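PDB 2Q37: uric acid degradation bifunctional protein TTL from Arabidopsis thaliana, which catalyses the last two steps of urate breakdown, hydrolysing 5-hydroxyisourate to OHCU and decarboxylating OHCU stereoselectively to (S)-allantoin. Local coordinates for residues 68-78 / 159-169; 34-43 / 57-66. One frame throughout, in Å; residues are numbered along the deposited sequence.

Contact 1. Residues 68-78 / 159-169; sequences VTDWLEAFSAH and LEIAAMEQMKI. With 3AL (1-[(4S)-2,5-dioxoimidazolidin-4-yl]urea), chain B.
His-78 and Gln-166 meet through two different bends: the imidazole swings anti to its own carbonyl carbon, beside the backbone N, while Gln-166 sets off anti to its backbone N and then folds back at chi2 (67°), bringing OE1 to the ring's edge. This is knobs-into-holes packing between helices 68-76 and 159-169, whose axes cross at 59°, in the all-helical OHCU decarboxylase domain. Phe-75 is one knob, seated among Leu-159, Ala-162, Ala-163 and Gln-166; Leu-159 is the reciprocal one, held by Val-68, Trp-71, Leu-72 and Phe-75. Alanines suit the helix 159-169 side because a bare methyl lets a large ring lie close. Ala-163 CB stands over the Trp-71 six-membered ring, 3.5 Å from its centroid, in a CH-pi contact, and Ala-162 CB covers a face of Phe-75, 4.1 Å from that centroid. Leucine branching serves Leu-159 well: CD1 reaches the rim of Trp-71 at CZ3, and CD2 lies 3.7 Å from Phe-75 CE2. The indole N-H of Trp-71 is satisfied by Trp-62 O of helix 51-64.

At the catalytic end, the proton donor His-78 gives NE2-H to Gln-166 OE1 (2.7 Å, 152° at the hydrogen), with the oxygen almost in the imidazole plane. This second-shell bond probably fixes the ring's rotation, with ND1 facing (S)-allantoin, where it makes a weak hydrogen bond to O5 at 3.0 Å. With a leucine in place of His-78, Gln-166 OE1 would probably be left without this donor and its amide freer to turn, and the ligand would lose the weak bond from ND1 to O5. Ile-169 also lines the pocket, its CG2 4.1 Å from His-78 CE1 and its CD1 3.2 Å from ligand N9.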
loop_
_atom_site.group_PDB
_atom_site.type_symbol
_atom_site.label_atom_id
_atom_site.label_comp_id
_atom_site.label_asym_id
_atom_site.label_seq_id
_atom_site.Cartn_x
_atom_site.Cartn_y
_atom_site.Cartn_z
ATOM N N VAL A 68 1.424 -5.359 -1.474
ATOM C CA VAL A 68 1.866 -4.023 -1.094
ATOM C C VAL A 68 2.906 -4.054 0.011
ATOM O O VAL A 68 3.819 -3.229 0.055
ATOM C CB VAL A 68 0.658 -3.178 -0.673
ATOM C CG1 VAL A 68 1.106 -1.885 -0.030
ATOM C CG2 VAL A 68 -0.204 -2.898 -1.922
ATOM N N THR A 69 2.772 -5.026 0.899
ATOM C CA THR A 69 3.711 -5.173 2.015
ATOM C C THR A 69 5.127 -5.472 1.505
ATOM O O THR A 69 6.115 -5.009 2.076
ATOM C CB THR A 69 3.254 -6.299 2.952
ATOM O OG1 THR A 69 2.050 -5.891 3.619
ATOM C CG2 THR A 69 4.322 -6.602 3.979
ATOM N N ASP A 70 5.206 -6.249 0.427
ATOM C CA ASP A 70 6.469 -6.601 -0.184
ATOM C C ASP A 70 7.062 -5.371 -0.876
ATOM O O ASP A 70 8.276 -5.170 -0.851
ATOM C CB ASP A 70 6.258 -7.739 -1.189
ATOM C CG ASP A 70 5.732 -9.010 -0.528
ATOM O OD1 ASP A 70 6.207 -9.327 0.602
ATOM O OD2 ASP A 70 4.857 -9.687 -1.145
ATOM N N TRP A 71 6.207 -4.549 -1.493
ATOM C CA TRP A 71 6.678 -3.341 -2.153
ATOM C C TRP A 71 7.359 -2.458 -1.109
ATOM O O TRP A 71 8.422 -1.873 -1.354
ATOM C CB TRP A 71 5.511 -2.544 -2.769
ATOM C CG TRP A 71 4.991 -3.050 -4.097
ATOM C CD1 TRP A 71 5.418 -4.158 -4.780
ATOM C CD2 TRP A 71 3.934 -2.478 -4.884
ATOM N NE1 TRP A 71 4.692 -4.310 -5.934
ATOM C CE2 TRP A 71 3.774 -3.297 -6.023
ATOM C CE3 TRP A 71 3.112 -1.357 -4.736
ATOM C CZ2 TRP A 71 2.817 -3.032 -7.013
ATOM C CZ3 TRP A 71 2.160 -1.085 -5.719
ATOM C CH2 TRP A 71 2.020 -1.925 -6.846
ATOM N N LEU A 72 6.725 -2.360 0.057
ATOM C CA LEU A 72 7.236 -1.526 1.151
ATOM C C LEU A 72 8.571 -2.021 1.699
ATOM O O LEU A 72 9.447 -1.214 2.048
ATOM C CB LEU A 72 6.214 -1.449 2.282
ATOM C CG LEU A 72 4.863 -0.840 1.887
ATOM C CD1 LEU A 72 3.956 -0.775 3.140
ATOM C CD2 LEU A 72 5.069 0.566 1.262
ATOM N N GLU A 73 8.729 -3.340 1.766
ATOM C CA GLU A 73 9.966 -3.901 2.261
ATOM C C GLU A 73 11.073 -3.533 1.289
ATOM O O GLU A 73 12.153 -3.077 1.700
ATOM C CB GLU A 73 9.873 -5.431 2.387
ATOM C CG GLU A 73 11.147 -6.068 2.945
ATOM C CD GLU A 73 11.027 -7.574 3.192
ATOM O OE1 GLU A 73 10.545 -8.310 2.292
ATOM O OE2 GLU A 73 11.438 -8.023 4.291
ATOM N N ALA A 74 10.796 -3.705 -0.003
ATOM C CA ALA A 74 11.789 -3.412 -1.017
ATOM C C ALA A 74 12.214 -1.948 -1.080
ATOM O O ALA A 74 13.387 -1.670 -1.346
ATOM C CB ALA A 74 11.302 -3.878 -2.380
ATOM N N PHE A 75 11.285 -1.018 -0.829
ATOM C CA PHE A 75 11.620 0.407 -0.891
ATOM C C PHE A 75 12.598 0.746 0.228
ATOM O O PHE A 75 13.596 1.461 0.024
ATOM C CB PHE A 75 10.381 1.308 -0.729
ATOM C CG PHE A 75 9.282 1.054 -1.722
ATOM C CD1 PHE A 75 9.551 0.531 -2.987
ATOM C CD2 PHE A 75 7.962 1.400 -1.405
ATOM C CE1 PHE A 75 8.511 0.364 -3.922
ATOM C CE2 PHE A 75 6.929 1.235 -2.327
ATOM C CZ PHE A 75 7.198 0.719 -3.588
ATOM N N SER A 76 12.290 0.233 1.414
ATOM C CA SER A 76 13.100 0.478 2.592
ATOM C C SER A 76 14.556 0.043 2.417
ATOM O O SER A 76 15.448 0.605 3.046
ATOM C CB SER A 76 12.502 -0.253 3.796
ATOM O OG SER A 76 12.687 -1.657 3.676
ATOM N N ALA A 77 14.801 -0.944 1.561
ATOM C CA ALA A 77 16.162 -1.435 1.363
ATOM C C ALA A 77 17.113 -0.433 0.713
ATOM O O ALA A 77 18.332 -0.662 0.662
ATOM C CB ALA A 77 16.136 -2.711 0.543
ATOM N N HIS A 78 16.578 0.673 0.215
ATOM C CA HIS A 78 17.433 1.642 -0.457
ATOM C C HIS A 78 17.839 2.823 0.379
ATOM O O HIS A 78 17.183 3.180 1.353
ATOM C CB HIS A 78 16.750 2.239 -1.697
ATOM C CG HIS A 78 16.337 1.237 -2.723
ATOM N ND1 HIS A 78 17.227 0.666 -3.607
ATOM C CD2 HIS A 78 15.114 0.757 -3.052
ATOM C CE1 HIS A 78 16.570 -0.117 -4.445
ATOM N NE2 HIS A 78 15.287 -0.079 -4.130
ATOM N N LEU A 159 2.444 5.420 -4.322
ATOM C CA LEU A 159 2.758 4.018 -4.131
ATOM C C LEU A 159 2.909 3.304 -5.485
ATOM O O LEU A 159 3.660 2.336 -5.589
ATOM C CB LEU A 159 1.653 3.372 -3.298
ATOM C CG LEU A 159 1.799 1.989 -2.660
ATOM C CD1 LEU A 159 1.018 1.018 -3.459
ATOM C CD2 LEU A 159 3.281 1.573 -2.532
ATOM N N GLU A 160 2.216 3.773 -6.524
ATOM C CA GLU A 160 2.331 3.120 -7.826
ATOM C C GLU A 160 3.594 3.541 -8.542
ATOM O O GLU A 160 4.260 2.724 -9.168
ATOM C CB GLU A 160 1.156 3.452 -8.734
ATOM C CG GLU A 160 -0.048 2.579 -8.544
ATOM C CD GLU A 160 -0.932 2.585 -9.781
ATOM O OE1 GLU A 160 -1.164 3.695 -10.324
ATOM O OE2 GLU A 160 -1.380 1.484 -10.201
ATOM N N ILE A 161 3.887 4.831 -8.456
ATOM C CA ILE A 161 5.059 5.409 -9.071
ATOM C C ILE A 161 6.325 4.805 -8.438
ATOM O O ILE A 161 7.253 4.419 -9.139
ATOM C CB ILE A 161 5.044 6.956 -8.905
ATOM C CG1 ILE A 161 3.857 7.549 -9.675
ATOM C CG2 ILE A 161 6.352 7.558 -9.410
ATOM C CD1 ILE A 161 3.664 9.059 -9.463
ATOM N N ALA A 162 6.356 4.712 -7.116
ATOM C CA ALA A 162 7.504 4.129 -6.451
ATOM C C ALA A 162 7.687 2.680 -6.905
ATOM O O ALA A 162 8.824 2.231 -7.107
ATOM C CB ALA A 162 7.331 4.183 -4.941
ATOM N N ALA A 163 6.582 1.957 -7.066
ATOM C CA ALA A 163 6.641 0.550 -7.473
ATOM C C ALA A 163 7.286 0.418 -8.842
ATOM O O ALA A 163 8.051 -0.512 -9.104
ATOM C CB ALA A 163 5.218 -0.078 -7.495
HETATM N N MSE A 164 6.959 1.366 -9.709
HETATM C CA MSE A 164 7.479 1.411 -11.064
HETATM C C MSE A 164 8.960 1.829 -11.067
HETATM O O MSE A 164 9.783 1.237 -11.768
HETATM C CB MSE A 164 6.648 2.396 -11.873
HETATM C CG MSE A 164 7.068 2.519 -13.310
HETATM SE SE MSE A 164 6.147 4.017 -14.090
HETATM C CE MSE A 164 4.339 3.694 -13.368
ATOM N N GLU A 165 9.286 2.868 -10.303
ATOM C CA GLU A 165 10.667 3.309 -10.197
ATOM C C GLU A 165 11.532 2.132 -9.673
ATOM O O GLU A 165 12.628 1.873 -10.172
ATOM C CB GLU A 165 10.758 4.492 -9.245
ATOM C CG GLU A 165 10.201 5.759 -9.823
ATOM C CD GLU A 165 10.843 6.090 -11.147
ATOM O OE1 GLU A 165 12.083 6.173 -11.189
ATOM O OE2 GLU A 165 10.112 6.264 -12.152
ATOM N N GLN A 166 11.011 1.416 -8.678
ATOM C CA GLN A 166 11.693 0.274 -8.087
ATOM C C GLN A 166 11.928 -0.799 -9.140
ATOM O O GLN A 166 12.984 -1.422 -9.182
ATOM C CB GLN A 166 10.836 -0.280 -6.945
ATOM C CG GLN A 166 11.161 -1.658 -6.462
ATOM C CD GLN A 166 12.511 -1.734 -5.791
ATOM O OE1 GLN A 166 12.860 -0.896 -4.956
ATOM N NE2 GLN A 166 13.286 -2.757 -6.147
HETATM N N MSE A 167 10.941 -1.010 -9.995
HETATM C CA MSE A 167 11.070 -2.026 -11.020
HETATM C C MSE A 167 12.127 -1.621 -12.025
HETATM O O MSE A 167 12.874 -2.464 -12.508
HETATM C CB MSE A 167 9.742 -2.249 -11.735
HETATM C CG MSE A 167 9.768 -3.406 -12.714
HETATM SE SE MSE A 167 10.117 -5.135 -11.871
HETATM C CE MSE A 167 11.845 -5.561 -12.717
ATOM N N LYS A 168 12.189 -0.336 -12.356
ATOM C CA LYS A 168 13.207 0.110 -13.296
ATOM C C LYS A 168 14.614 -0.149 -12.716
ATOM O O LYS A 168 15.507 -0.598 -13.424
ATOM C CB LYS A 168 13.047 1.600 -13.619
ATOM C CG LYS A 168 11.800 1.948 -14.432
ATOM C CD LYS A 168 11.906 3.367 -14.973
ATOM C CE LYS A 168 10.708 4.202 -14.594
ATOM N NZ LYS A 168 10.852 5.613 -15.059
ATOM N N ILE A 169 14.791 0.129 -11.427
ATOM C CA ILE A 169 16.065 -0.062 -10.750
ATOM C C ILE A 169 16.462 -1.533 -10.819
ATOM O O ILE A 169 17.621 -1.876 -11.073
ATOM C CB ILE A 169 15.961 0.327 -9.263
ATOM C CG1 ILE A 169 15.796 1.840 -9.133
ATOM C CG2 ILE A 169 17.194 -0.180 -8.509
ATOM C CD1 ILE A 169 15.395 2.315 -7.750
HETATM C C4 3AL B . 17.401 4.098 -5.020
HETATM C C5 3AL B . 18.654 3.379 -4.976
HETATM O O5 3AL B . 19.275 2.812 -4.113
HETATM N N7 3AL B . 19.238 3.363 -6.257
HETATM C C8 3AL B . 18.369 4.071 -7.073
HETATM O O8 3AL B . 18.581 4.248 -8.266
HETATM N N9 3AL B . 17.262 4.533 -6.365
HETATM N N3 3AL B . 17.343 5.135 -3.993
HETATM C C2 3AL B . 16.091 5.919 -3.929
HETATM N N1 3AL B . 16.044 6.761 -3.064
HETATM O O2 3AL B . 15.120 5.656 -4.783
#

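Contact 2. Residues 34-43 / 57-66; sequences CGSSEFAKQM and TARDIWFNQV
The Phe-39 ring turns its edge to helix 57-64, with CE2 3.6 Å from Ala-58 O close to the ring plane, while Cys-34 SG lies over one face, displaced toward the rim. Trp-62 crosses Phe-39 at about a right angle; Ser-36 CB meets the indole at its edge near CZ3. Cys-34 SG approaches the indole obliquely, 4.3 Å from the centroid of the six-membered ring, so one sulfur serves both aromatics. A cysteine fits here, small and polarisable between two rings.

The contact packs two consecutive helices, 37-44 and 51-64, of the all-helical OHCU decarboxylase domain. Their short segments run obliquely antiparallel, 138° between N-to-C directions, and no hydrogen bond joins them: they are held by apolar packing. The flat, apolar ring of Phe-39, set anti to the backbone N (chi1 168°), reaches across to Ala-58. Met-43 CE lies 3.6 Å from Ala-58 CB, a small methyl that Phe-39 CZ also touches. Met-43, a selenomethionine in this crystal, bends at chi2, and its SE rests 3.8 Å from Ile-61 CD1. Toward the outer side, Gln-42 runs past Ile-61 in the opposite direction, placing OE1 3.7 Å from Ile-61 CG2. Its amide nitrogen is engaged within its own helix, giving a 2.8 Å bond from NE2 to Glu-38 OE2 at the anti lone pair. Val-66 closes the far end, its CG1 against Phe-39 CB and the start of the helix, where Ser-36 is the N-cap: its OG accepts from Phe-39 N at 3.1 Å.

Segment 34-43 falls in the region required for BRI1 binding. Behind the pair, Trp-62 gives its N-H to Ala-163 O of helix 155-178 and stacks on Trp-71 of helix 68-76, while Trp-30 in the preceding loop packs on Phe-39 and Met-43.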
loop_
_atom_site.group_PDB
_atom_site.type_symbol
_atom_site.label_atom_id
_atom_site.label_comp_id
_atom_site.label_asym_id
_atom_site.label_seq_id
_atom_site.Cartn_x
_atom_site.Cartn_y
_atom_site.Cartn_z
ATOM N N CYS A 34 16.526 -6.430 -5.384
ATOM C CA CYS A 34 15.141 -6.065 -5.039
ATOM C C CYS A 34 14.927 -6.402 -3.560
ATOM O O CYS A 34 14.798 -7.573 -3.194
ATOM C CB CYS A 34 14.131 -6.844 -5.908
ATOM S SG CYS A 34 12.508 -6.021 -6.192
ATOM N N GLY A 35 14.896 -5.373 -2.717
ATOM C CA GLY A 35 14.721 -5.577 -1.289
ATOM C C GLY A 35 13.526 -6.401 -0.843
ATOM O O GLY A 35 13.288 -6.547 0.360
ATOM N N SER A 36 12.767 -6.938 -1.797
ATOM C CA SER A 36 11.596 -7.752 -1.477
ATOM C C SER A 36 11.973 -9.221 -1.301
ATOM O O SER A 36 12.453 -9.874 -2.236
ATOM C CB SER A 36 10.534 -7.627 -2.577
ATOM O OG SER A 36 9.442 -8.500 -2.331
ATOM N N SER A 37 11.752 -9.729 -0.092
ATOM C CA SER A 37 12.050 -11.119 0.232
ATOM C C SER A 37 11.197 -12.034 -0.637
ATOM O O SER A 37 11.691 -13.020 -1.191
ATOM C CB SER A 37 11.752 -11.381 1.706
ATOM O OG SER A 37 12.505 -10.514 2.542
ATOM N N GLU A 38 9.918 -11.686 -0.758
ATOM C CA GLU A 38 8.960 -12.455 -1.543
ATOM C C GLU A 38 9.346 -12.508 -3.020
ATOM O O GLU A 38 9.301 -13.566 -3.642
ATOM C CB GLU A 38 7.560 -11.854 -1.387
ATOM C CG GLU A 38 6.459 -12.718 -1.966
ATOM C CD GLU A 38 6.597 -14.177 -1.545
ATOM O OE1 GLU A 38 6.797 -14.440 -0.334
ATOM O OE2 GLU A 38 6.503 -15.057 -2.430
ATOM N N PHE A 39 9.721 -11.362 -3.579
ATOM C CA PHE A 39 10.120 -11.298 -4.979
ATOM C C PHE A 39 11.362 -12.171 -5.190
ATOM O O PHE A 39 11.454 -12.920 -6.170
ATOM C CB PHE A 39 10.398 -9.841 -5.387
ATOM C CG PHE A 39 11.087 -9.705 -6.713
ATOM C CD1 PHE A 39 12.478 -9.819 -6.807
ATOM C CD2 PHE A 39 10.349 -9.512 -7.880
ATOM C CE1 PHE A 39 13.128 -9.745 -8.044
ATOM C CE2 PHE A 39 10.989 -9.436 -9.127
ATOM C CZ PHE A 39 12.383 -9.554 -9.206
ATOM N N ALA A 40 12.313 -12.072 -4.263
ATOM C CA ALA A 40 13.540 -12.858 -4.342
ATOM C C ALA A 40 13.166 -14.335 -4.301
ATOM O O ALA A 40 13.618 -15.120 -5.131
ATOM C CB ALA A 40 14.473 -12.515 -3.171
ATOM N N LYS A 41 12.326 -14.694 -3.335
ATOM C CA LYS A 41 11.875 -16.066 -3.168
ATOM C C LYS A 41 11.236 -16.631 -4.442
ATOM O O LYS A 41 11.668 -17.658 -4.968
ATOM C CB LYS A 41 10.868 -16.138 -2.017
ATOM C CG LYS A 41 10.439 -17.554 -1.644
ATOM C CD LYS A 41 9.362 -17.565 -0.553
ATOM C CE LYS A 41 9.766 -16.746 0.683
ATOM N NZ LYS A 41 11.061 -17.167 1.291
ATOM N N GLN A 42 10.205 -15.953 -4.934
ATOM C CA GLN A 42 9.501 -16.404 -6.125
ATOM C C GLN A 42 10.401 -16.489 -7.341
ATOM O O GLN A 42 10.155 -17.270 -8.257
ATOM C CB GLN A 42 8.316 -15.485 -6.417
ATOM C CG GLN A 42 7.190 -15.618 -5.405
ATOM C CD GLN A 42 5.969 -14.803 -5.776
ATOM O OE1 GLN A 42 5.465 -14.904 -6.894
ATOM N NE2 GLN A 42 5.482 -13.993 -4.836
HETATM N N MSE A 43 11.451 -15.686 -7.349
HETATM C CA MSE A 43 12.368 -15.702 -8.471
HETATM C C MSE A 43 13.370 -16.855 -8.308
HETATM O O MSE A 43 13.750 -17.496 -9.292
HETATM C CB MSE A 43 13.098 -14.360 -8.564
HETATM C CG MSE A 43 13.463 -13.923 -9.987
HETATM SE SE MSE A 43 11.969 -13.308 -11.092
HETATM C CE MSE A 43 12.962 -12.944 -12.719
ATOM N N THR A 57 9.439 -12.018 -16.535
ATOM C CA THR A 57 8.936 -12.812 -15.429
ATOM C C THR A 57 9.072 -12.020 -14.130
ATOM O O THR A 57 8.343 -12.247 -13.158
ATOM C CB THR A 57 9.723 -14.125 -15.323
ATOM O OG1 THR A 57 9.541 -14.867 -16.534
ATOM C CG2 THR A 57 9.262 -14.951 -14.129
ATOM N N ALA A 58 10.009 -11.082 -14.122
ATOM C CA ALA A 58 10.243 -10.275 -12.942
ATOM C C ALA A 58 9.129 -9.244 -12.836
ATOM O O ALA A 58 8.538 -9.056 -11.776
ATOM C CB ALA A 58 11.599 -9.594 -13.036
ATOM N N ARG A 59 8.833 -8.588 -13.948
ATOM C CA ARG A 59 7.790 -7.588 -13.949
ATOM C C ARG A 59 6.422 -8.152 -13.581
ATOM O O ARG A 59 5.664 -7.513 -12.854
ATOM C CB ARG A 59 7.694 -6.924 -15.310
ATOM C CG ARG A 59 8.897 -6.110 -15.685
ATOM C CD ARG A 59 8.626 -5.472 -17.022
ATOM N NE ARG A 59 9.717 -4.639 -17.504
ATOM C CZ ARG A 59 10.087 -4.582 -18.777
ATOM N NH1 ARG A 59 9.462 -5.312 -19.691
ATOM N NH2 ARG A 59 11.073 -3.793 -19.141
ATOM N N ASP A 60 6.092 -9.344 -14.077
ATOM C CA ASP A 60 4.783 -9.904 -13.776
ATOM C C ASP A 60 4.672 -10.262 -12.306
ATOM O O ASP A 60 3.642 -10.017 -11.676
ATOM C CB ASP A 60 4.488 -11.129 -14.645
ATOM C CG ASP A 60 3.024 -11.552 -14.570
ATOM O OD1 ASP A 60 2.196 -10.948 -15.302
ATOM O OD2 ASP A 60 2.695 -12.466 -13.769
ATOM N N ILE A 61 5.728 -10.834 -11.751
ATOM C CA ILE A 61 5.713 -11.182 -10.348
ATOM C C ILE A 61 5.612 -9.901 -9.500
ATOM O O ILE A 61 4.822 -9.817 -8.553
ATOM C CB ILE A 61 6.988 -11.930 -9.974
ATOM C CG1 ILE A 61 6.981 -13.301 -10.645
ATOM C CG2 ILE A 61 7.118 -12.038 -8.452
ATOM C CD1 ILE A 61 8.283 -14.076 -10.470
ATOM N N TRP A 62 6.401 -8.902 -9.864
ATOM C CA TRP A 62 6.432 -7.646 -9.134
ATOM C C TRP A 62 5.102 -6.896 -9.171
ATOM O O TRP A 62 4.609 -6.447 -8.137
ATOM C CB TRP A 62 7.558 -6.763 -9.685
ATOM C CG TRP A 62 7.639 -5.432 -9.050
ATOM C CD1 TRP A 62 7.261 -4.240 -9.600
ATOM C CD2 TRP A 62 8.085 -5.143 -7.722
ATOM N NE1 TRP A 62 7.441 -3.228 -8.692
ATOM C CE2 TRP A 62 7.944 -3.754 -7.530
ATOM C CE3 TRP A 62 8.590 -5.924 -6.676
ATOM C CZ2 TRP A 62 8.288 -3.122 -6.328
ATOM C CZ3 TRP A 62 8.938 -5.301 -5.480
ATOM C CH2 TRP A 62 8.783 -3.908 -5.315
ATOM N N PHE A 63 4.520 -6.777 -10.357
ATOM C CA PHE A 63 3.256 -6.074 -10.524
ATOM C C PHE A 63 1.981 -6.874 -10.227
ATOM O O PHE A 63 0.940 -6.281 -9.955
ATOM C CB PHE A 63 3.161 -5.495 -11.938
ATOM C CG PHE A 63 4.059 -4.321 -12.170
ATOM C CD1 PHE A 63 3.903 -3.155 -11.425
ATOM C CD2 PHE A 63 5.082 -4.383 -13.125
ATOM C CE1 PHE A 63 4.756 -2.062 -11.622
ATOM C CE2 PHE A 63 5.945 -3.298 -13.333
ATOM C CZ PHE A 63 5.784 -2.132 -12.579
ATOM N N ASN A 64 2.040 -8.200 -10.263
ATOM C CA ASN A 64 0.825 -8.963 -10.016
ATOM C C ASN A 64 0.883 -10.046 -8.941
ATOM O O ASN A 64 -0.152 -10.621 -8.604
ATOM C CB ASN A 64 0.345 -9.601 -11.318
ATOM C CG ASN A 64 0.384 -8.645 -12.480
ATOM O OD1 ASN A 64 -0.178 -7.555 -12.420
ATOM N ND2 ASN A 64 1.049 -9.045 -13.551
ATOM N N GLN A 65 2.061 -10.336 -8.390
ATOM C CA GLN A 65 2.140 -11.388 -7.376
ATOM C C GLN A 65 2.537 -10.957 -5.971
ATOM O O GLN A 65 1.958 -11.417 -4.986
ATOM C CB GLN A 65 3.071 -12.508 -7.845
ATOM C CG GLN A 65 2.576 -13.225 -9.079
ATOM C CD GLN A 65 1.070 -13.468 -9.043
ATOM O OE1 GLN A 65 0.534 -14.066 -8.094
ATOM N NE2 GLN A 65 0.377 -13.002 -10.081
ATOM N N VAL A 66 3.526 -10.090 -5.858
ATOM C CA VAL A 66 3.930 -9.647 -4.548
ATOM C C VAL A 66 2.903 -8.619 -4.051
ATOM O O VAL A 66 2.345 -7.855 -4.846
ATOM C CB VAL A 66 5.340 -9.045 -4.612
ATOM C CG1 VAL A 66 6.335 -10.130 -5.081
ATOM C CG2 VAL A 66 5.352 -7.849 -5.569
#

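How the contacts relate
Contact 1 is the deeper of the two, its centre about 6 Å from that of the chain, and it carries the catalytic His-78; contact 2, about 13 Å out, is only partly buried and its touching residues lie off the ligand pocket. Contact 1 has a hydrogen bond across its helices that probably orients the active-site ring, whereas contact 2 relies on apolar and sulfur-aromatic packing and has no hydrogen bond between its two segments; its polar groups bond within a segment or to neighbouring helices. They share no segment, yet they touch: Ser-37 OG is 3.0 Å from Glu-73 OE1, and Gln-166, the partner of His-78, also packs on Trp-62 and Cys-34. Both contacts reach the second subunit.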